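Local coordinates for putative TetR-family transcriptional regulator (Syntrophomonas wolfei subsp. wolfei, PDB 3LWJ), which is a putative transcriptional regulator of the TetR family that probably binds DNA through a predicted helix-turn-helix motif near its N-terminus, at residues I71-S74 with I75-Y79; L80-D84 with L85-F89; S167-W171 with V172-A176. All blocks are in the same frame, centred on the assembly; numbering follows the deposited sequence. Where two conformers were deposited one is given.

Interaction 1: residues I71-S74 with I75-Y79; sequences IISS and ISEYY
Ile75 follows Ile71 by one helical turn, its amide giving a fairly straight bond to Ile71 O (N to O 3.2 Å). The two side chains lie side by side and point the same way, with CD1 of Ile75 at 4.2 Å from CG2 of Ile71. Because Ile75 CG1 stands beside its own backbone N (chi1 -67°), this branch runs back along the helix and passes 3.3 Å from Ile71 O.

Ser76 doubles the usual helical bond. Its amide N and its hydroxyl OG both give to Ile72 O, OG at 2.7 Å, and they reach that oxygen from opposite faces of the carbonyl plane. With chi1 at -55° the hydroxyl is turned back toward the preceding turn, and the second bond should hold it in that rotation.

Glu77 N bonds to Ser73 O at 2.8 Å and, with CG beside the backbone N, the chain runs past the same carbonyl oxygen, CD 3.2 Å from Ser73 O. The carboxylate oxygens and Ser73 O are all acceptors, so this approach is not a hydrogen bond. Ser73 OG itself turns back to Lys69 O.

Tyr78 N continues the series to Ser74 O, while its CB rests 3.6 Å from that oxygen and its ring is carried away from the turn.

These bonds belong to the C-terminal turns of helix 56-79, which packs against two others: Ile71, Ile75 and Tyr78 touch helix 85-102 at Val99, Thr92, Thr96 and Glu91, while Ile72, Ile75 and Ser76 meet Phe134 of helix 118-144.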
# COMPACT_ATOMS: atom_id res chain seq x y z
N ILE A 71 -18.01 -6.27 -1.25
CA ILE A 71 -16.98 -7.10 -0.60
C ILE A 71 -17.55 -7.78 0.67
O ILE A 71 -17.49 -9.00 0.83
CB ILE A 71 -15.71 -6.24 -0.23
CG1 ILE A 71 -15.01 -5.70 -1.50
CG2 ILE A 71 -14.71 -7.04 0.62
CD1 ILE A 71 -13.89 -4.68 -1.21
N ILE A 72 -18.15 -6.98 1.56
CA ILE A 72 -18.63 -7.48 2.85
C ILE A 72 -19.79 -8.46 2.71
O ILE A 72 -19.86 -9.42 3.43
CB ILE A 72 -19.00 -6.31 3.82
CG1 ILE A 72 -17.74 -5.51 4.17
CG2 ILE A 72 -19.75 -6.82 5.12
CD1 ILE A 72 -18.06 -4.30 5.00
N SER A 73 -20.69 -8.21 1.75
CA SER A 73 -21.85 -9.09 1.53
C SER A 73 -21.48 -10.40 0.81
O SER A 73 -22.04 -11.46 1.11
CB SER A 73 -22.98 -8.36 0.78
OG SER A 73 -22.57 -8.02 -0.53
N SER A 74 -20.53 -10.35 -0.10
CA SER A 74 -20.03 -11.59 -0.70
C SER A 74 -19.44 -12.53 0.36
O SER A 74 -19.72 -13.71 0.37
CB SER A 74 -18.97 -11.27 -1.75
OG SER A 74 -19.51 -10.42 -2.74
N ILE A 75 -18.64 -11.98 1.26
CA ILE A 75 -18.02 -12.75 2.32
C ILE A 75 -19.11 -13.30 3.28
O ILE A 75 -19.15 -14.51 3.60
CB ILE A 75 -16.99 -11.89 3.09
CG1 ILE A 75 -15.80 -11.53 2.18
CG2 ILE A 75 -16.45 -12.62 4.32
CD1 ILE A 75 -14.78 -10.58 2.80
N SER A 76 -19.99 -12.40 3.72
CA SER A 76 -21.09 -12.76 4.66
C SER A 76 -22.02 -13.81 4.09
O SER A 76 -22.44 -14.72 4.80
CB SER A 76 -21.89 -11.51 5.06
OG SER A 76 -21.02 -10.54 5.58
N GLU A 77 -22.32 -13.72 2.81
CA GLU A 77 -23.08 -14.77 2.14
C GLU A 77 -22.36 -16.12 2.15
O GLU A 77 -22.98 -17.15 2.37
CB GLU A 77 -23.41 -14.37 0.70
CG GLU A 77 -24.52 -13.34 0.61
CD GLU A 77 -24.46 -12.47 -0.64
OE1 GLU A 77 -23.75 -12.83 -1.60
OE2 GLU A 77 -25.12 -11.40 -0.64
N TYR A 78 -21.06 -16.13 1.90
CA TYR A 78 -20.28 -17.36 1.89
C TYR A 78 -20.27 -18.04 3.28
O TYR A 78 -20.30 -19.27 3.40
CB TYR A 78 -18.83 -17.06 1.43
CG TYR A 78 -17.88 -18.23 1.46
CD1 TYR A 78 -18.19 -19.43 0.87
CD2 TYR A 78 -16.64 -18.12 2.07
CE1 TYR A 78 -17.28 -20.50 0.87
CE2 TYR A 78 -15.74 -19.18 2.10
CZ TYR A 78 -16.07 -20.35 1.51
OH TYR A 78 -15.14 -21.37 1.54
N TYR A 79 -20.23 -17.21 4.31
CA TYR A 79 -20.28 -17.65 5.71
C TYR A 79 -21.54 -18.44 6.07
O TYR A 79 -21.53 -19.20 7.03
CB TYR A 79 -20.23 -16.41 6.65
CG TYR A 79 -18.86 -15.80 6.88
CD1 TYR A 79 -17.76 -16.11 6.06
CD2 TYR A 79 -18.66 -14.91 7.94
CE1 TYR A 79 -16.50 -15.51 6.31
CE2 TYR A 79 -17.41 -14.34 8.20
CZ TYR A 79 -16.33 -14.66 7.38
OH TYR A 79 -15.08 -14.09 7.62

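Interaction 2: residues L80-D84 with L85-F89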
# COMPACT_ATOMS: atom_id res chain seq x y z
N LEU A 80 -22.62 -18.25 5.31
CA LEU A 80 -23.87 -18.99 5.54
C LEU A 80 -23.74 -20.47 5.15
O LEU A 80 -24.53 -21.31 5.59
CB LEU A 80 -25.01 -18.34 4.75
CG LEU A 80 -25.29 -16.87 5.13
CD1 LEU A 80 -26.32 -16.25 4.18
CD2 LEU A 80 -25.75 -16.76 6.62
N VAL A 81 -22.75 -20.77 4.32
CA VAL A 81 -22.60 -22.13 3.85
C VAL A 81 -21.29 -22.77 4.31
O VAL A 81 -21.31 -23.88 4.77
CB VAL A 81 -22.81 -22.26 2.31
CG1 VAL A 81 -21.85 -21.40 1.57
CG2 VAL A 81 -22.70 -23.71 1.88
N GLU A 82 -20.17 -22.07 4.25
CA GLU A 82 -18.94 -22.68 4.76
C GLU A 82 -18.69 -22.25 6.19
O GLU A 82 -18.55 -21.06 6.47
CB GLU A 82 -17.73 -22.31 3.90
CG GLU A 82 -16.41 -22.89 4.44
CD GLU A 82 -16.32 -24.40 4.43
OE1 GLU A 82 -16.42 -25.01 3.34
OE2 GLU A 82 -16.16 -24.98 5.53
N LYS A 83 -18.55 -23.24 7.08
CA LYS A 83 -18.39 -22.98 8.51
C LYS A 83 -16.98 -23.22 9.03
O LYS A 83 -16.64 -22.69 10.06
CB LYS A 83 -19.43 -23.76 9.34
CG LYS A 83 -20.89 -23.50 8.94
CD LYS A 83 -21.38 -22.11 9.37
CE LYS A 83 -22.64 -21.68 8.58
NZ LYS A 83 -23.01 -20.24 8.82
N ASP A 84 -16.13 -23.96 8.33
CA ASP A 84 -14.74 -24.10 8.75
C ASP A 84 -14.02 -22.74 8.66
O ASP A 84 -13.98 -22.10 7.61
CB ASP A 84 -14.02 -25.16 7.90
CG ASP A 84 -12.62 -25.43 8.39
OD1 ASP A 84 -12.47 -26.32 9.24
OD2 ASP A 84 -11.67 -24.76 7.92
N LEU A 85 -13.44 -22.29 9.77
CA LEU A 85 -12.94 -20.94 9.85
C LEU A 85 -11.65 -20.74 9.08
O LEU A 85 -11.41 -19.64 8.59
CB LEU A 85 -12.78 -20.51 11.29
CG LEU A 85 -14.04 -20.55 12.16
CD1 LEU A 85 -13.64 -19.96 13.51
CD2 LEU A 85 -15.26 -19.81 11.55
N TYR A 86 -10.85 -21.80 8.96
CA TYR A 86 -9.65 -21.80 8.12
C TYR A 86 -9.98 -21.77 6.64
O TYR A 86 -9.34 -21.05 5.86
CB TYR A 86 -8.73 -23.02 8.39
CG TYR A 86 -7.56 -23.05 7.42
CD1 TYR A 86 -6.49 -22.16 7.58
CD2 TYR A 86 -7.55 -23.88 6.32
CE1 TYR A 86 -5.43 -22.15 6.69
CE2 TYR A 86 -6.49 -23.87 5.42
CZ TYR A 86 -5.44 -23.01 5.62
OH TYR A 86 -4.39 -22.99 4.74
N GLU A 87 -10.96 -22.58 6.23
CA GLU A 87 -11.42 -22.53 4.86
C GLU A 87 -11.89 -21.14 4.53
O GLU A 87 -11.55 -20.60 3.46
CB GLU A 87 -12.55 -23.53 4.61
CG GLU A 87 -12.84 -23.73 3.14
CD GLU A 87 -11.84 -24.66 2.45
OE1 GLU A 87 -11.26 -25.55 3.08
OE2 GLU A 87 -11.66 -24.50 1.24
N ARG A 88 -12.65 -20.54 5.44
CA ARG A 88 -13.09 -19.15 5.28
C ARG A 88 -11.91 -18.15 5.15
O ARG A 88 -11.95 -17.23 4.32
CB ARG A 88 -13.93 -18.73 6.48
CG ARG A 88 -15.29 -19.39 6.66
CD ARG A 88 -15.98 -18.81 7.86
NE ARG A 88 -17.36 -19.29 8.03
CZ ARG A 88 -18.24 -18.73 8.85
NH1 ARG A 88 -17.92 -17.67 9.59
NH2 ARG A 88 -19.45 -19.25 8.93
N PHE A 89 -10.89 -18.35 5.97
CA PHE A 89 -9.74 -17.45 6.04
C PHE A 89 -9.08 -17.31 4.68
O PHE A 89 -8.81 -16.21 4.22
CB PHE A 89 -8.73 -17.97 7.07
CG PHE A 89 -7.61 -17.03 7.37
CD1 PHE A 89 -7.85 -15.82 8.00
CD2 PHE A 89 -6.30 -17.34 7.01
CE1 PHE A 89 -6.84 -14.95 8.26
CE2 PHE A 89 -5.27 -16.47 7.29
CZ PHE A 89 -5.54 -15.26 7.91
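Glu82 O is gripped by the guanidinium of Arg88, mainly through NE, which lies 2.6 Å from that oxygen with an N-H...O angle of 161°. NH2 of Arg88 adds a weak, more bent bond to Glu82 O at 3.2 Å. The carbonyl oxygen lies at the edge of the guanidinium, near its plane, so NE and, more weakly, NH2 converge on one oxygen, which should limit rotation of the group. Arg88 gets there by an extended chain from CG to NE, which passes Asp84 O on the way, with CG at 3.2 Å from that oxygen.

Lys83 lays its aliphatic chain obliquely against the same guanidinium, CD being 3.5 Å from Arg88 NH2. This also brings two positive charges together, Lys83 NZ and Arg88 NH2 standing 3.7 Å apart; their repulsion is probably eased by Tyr79, whose carbonyl accepts from Lys83 NZ and whose ring makes a cation-pi contact with Arg88.

The side chain of Glu82 bends at chi2 (65°), which folds its carboxylate back so that OE2 accepts from Asp84 N through its anti lone pair. The bent chain meets that of Glu87 at about a right angle, CD of Glu82 packing 3.8 Å from CG of Glu87.

Asp84 then starts the helix. Its OD2 accepts from Glu87 N at 2.8 Å, again with the anti lone pair, and its backbone O takes the first helical bond, from Arg88 N. The nearby helix start probably favours the negative charge of this carboxylate. Asp84 is thus a classic aspartate N-cap of helix 85-102, in the all-helical fold of this TetR-family protein; here Arg88 also ties the preceding loop to the helix.

Interaction 3: residues S167-W171 with V172-A176; sequences SLYKW and VVLKA
Tyr169 has chi1 at 155°, which puts CG roughly opposite its backbone N, and chi2 at 88° turns the ring so that Val173 meets CD1 and Leu174 meets CE2 and CZ. This is the C-terminal end of helix 153-173, where a wider pi-type turn unwinds into the loop.

The turn is centred on Tyr169 O, which accepts both Val173 N and Leu174 N; the bond from Leu174 N, five residues on, is 3.0 Å and lies in the carbonyl plane, whereas that from Val173 N is more bent. Leu174 meets the tyrosine obliquely: CD2 of Leu174 lies 3.7 Å from CZ of the ring, while CB of Val173 rests 3.9 Å from CD1 of Tyr169. The hydroxyl bonds to Asp121 of the second subunit, and Lys170 NZ to His158 of that subunit, so this helix end belongs to the dimer interface. Were Tyr169 an alanine, Val173 and Leu174 would probably lose their aromatic neighbour and Asp121 of the second subunit its hydroxyl partner.

On another side of the helix, Val172 CB lies 3.8 Å above one face of the Trp171 ring, displaced toward its rim, and Leu168 CD1 comes to the ring edge. Trp171 also reaches Met182 of helix 179-195 and Glu104 of helix 104-113.

Beyond the pi-type turn Lys175 leaves the helix with positive phi (55°), and its backbone N makes only a weak bond to Trp171 O. Ala176 N reaches back to Lys170 O at 2.9 Å, nearly in line with the carbonyl bond. The lysine chain, bent at chi2 and chi4, curls back to the helix end, and Lys175 NZ gives a bond of 2.8 Å to Val172 O.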
# COMPACT_ATOMS: atom_id res chain seq x y z
N SER A 167 -0.88 -5.77 -3.86
CA SER A 167 -0.95 -6.72 -5.00
C SER A 167 -1.96 -6.22 -6.06
O SER A 167 -1.75 -6.42 -7.26
CB SER A 167 -1.30 -8.11 -4.46
OG SER A 167 -2.68 -8.14 -4.15
N LEU A 168 -3.08 -5.59 -5.66
CA LEU A 168 -4.01 -4.96 -6.62
C LEU A 168 -3.27 -3.90 -7.45
O LEU A 168 -3.35 -3.85 -8.66
CB LEU A 168 -5.18 -4.26 -5.87
CG LEU A 168 -6.30 -3.63 -6.71
CD1 LEU A 168 -6.87 -4.64 -7.76
CD2 LEU A 168 -7.41 -3.04 -5.74
N TYR A 169 -2.52 -3.04 -6.76
CA TYR A 169 -1.78 -1.98 -7.43
C TYR A 169 -0.79 -2.55 -8.46
O TYR A 169 -0.70 -2.05 -9.58
CB TYR A 169 -1.09 -1.10 -6.39
CG TYR A 169 0.15 -0.34 -6.84
CD1 TYR A 169 0.06 0.92 -7.40
CD2 TYR A 169 1.42 -0.87 -6.63
CE1 TYR A 169 1.23 1.62 -7.78
CE2 TYR A 169 2.58 -0.17 -6.98
CZ TYR A 169 2.48 1.07 -7.56
OH TYR A 169 3.64 1.77 -7.90
N LYS A 170 -0.09 -3.61 -8.11
CA LYS A 170 0.87 -4.22 -9.04
C LYS A 170 0.20 -4.87 -10.25
O LYS A 170 0.80 -4.96 -11.33
CB LYS A 170 1.78 -5.23 -8.34
CG LYS A 170 2.72 -4.60 -7.32
CD LYS A 170 3.87 -5.57 -6.80
CE LYS A 170 4.83 -6.09 -7.87
NZ LYS A 170 6.23 -6.34 -7.38
N TRP A 171 -1.04 -5.33 -10.09
CA TRP A 171 -1.76 -5.90 -11.23
C TRP A 171 -2.34 -4.80 -12.11
O TRP A 171 -1.95 -4.66 -13.28
CB TRP A 171 -2.86 -6.83 -10.76
CG TRP A 171 -3.84 -7.24 -11.82
CD1 TRP A 171 -3.57 -7.86 -13.00
CD2 TRP A 171 -5.26 -7.10 -11.75
NE1 TRP A 171 -4.74 -8.08 -13.69
CE2 TRP A 171 -5.79 -7.63 -12.94
CE3 TRP A 171 -6.14 -6.58 -10.80
CZ2 TRP A 171 -7.15 -7.65 -13.21
CZ3 TRP A 171 -7.50 -6.61 -11.07
CH2 TRP A 171 -7.99 -7.13 -12.27
N VAL A 172 -3.22 -3.99 -11.51
CA VAL A 172 -4.02 -3.04 -12.28
C VAL A 172 -3.27 -1.74 -12.62
O VAL A 172 -3.58 -1.14 -13.64
CB VAL A 172 -5.42 -2.74 -11.60
CG1 VAL A 172 -5.29 -1.76 -10.40
CG2 VAL A 172 -6.39 -2.23 -12.62
N VAL A 173 -2.32 -1.30 -11.81
CA VAL A 173 -1.57 -0.10 -12.15
C VAL A 173 -0.21 -0.42 -12.81
O VAL A 173 0.04 0.04 -13.93
CB VAL A 173 -1.38 0.87 -10.99
CG1 VAL A 173 -0.45 2.01 -11.38
CG2 VAL A 173 -2.75 1.41 -10.53
N LEU A 174 0.66 -1.18 -12.15
CA LEU A 174 1.97 -1.51 -12.73
C LEU A 174 1.91 -2.48 -13.91
O LEU A 174 2.81 -2.47 -14.76
CB LEU A 174 2.91 -2.12 -11.70
CG LEU A 174 3.31 -1.28 -10.51
CD1 LEU A 174 4.51 -1.95 -9.86
CD2 LEU A 174 3.67 0.11 -10.97
N LYS A 175 0.86 -3.28 -13.97
CA LYS A 175 0.77 -4.35 -14.97
C LYS A 175 2.01 -5.23 -14.86
O LYS A 175 2.51 -5.68 -15.85
CB LYS A 175 0.71 -3.80 -16.41
CG LYS A 175 -0.12 -2.54 -16.65
CD LYS A 175 -1.60 -2.85 -16.78
CE LYS A 175 -2.41 -1.59 -17.09
NZ LYS A 175 -3.75 -1.66 -16.43
N ALA A 176 2.53 -5.41 -13.64
CA ALA A 176 3.77 -6.19 -13.41
C ALA A 176 3.47 -7.67 -13.11
O ALA A 176 4.33 -8.52 -13.23
CB ALA A 176 4.59 -5.54 -12.26

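Interactions 1 and 2 form one continuous run, the end of helix 56-79 and the start of helix 85-102, with centres about 11 Å apart. They touch directly: Tyr79 O lies 2.8 Å from Arg88 NH2, and Tyr78 OH packs 3.7 Å from Glu87 CG. Interaction 3 stands apart, its centre about 25 Å from that of interaction 1, on the opposite side of the chain's centre, and about 29 Å from that of interaction 2; its nearest atoms are about 8 Å from interaction 1 and about 13 Å from interaction 2. It shares with interaction 2 contact with the second subunit. A bound 1,2-ethanediol, probably from the crystallisation liquor, lies about 5 Å from the side chain of Ile75 in interaction 1.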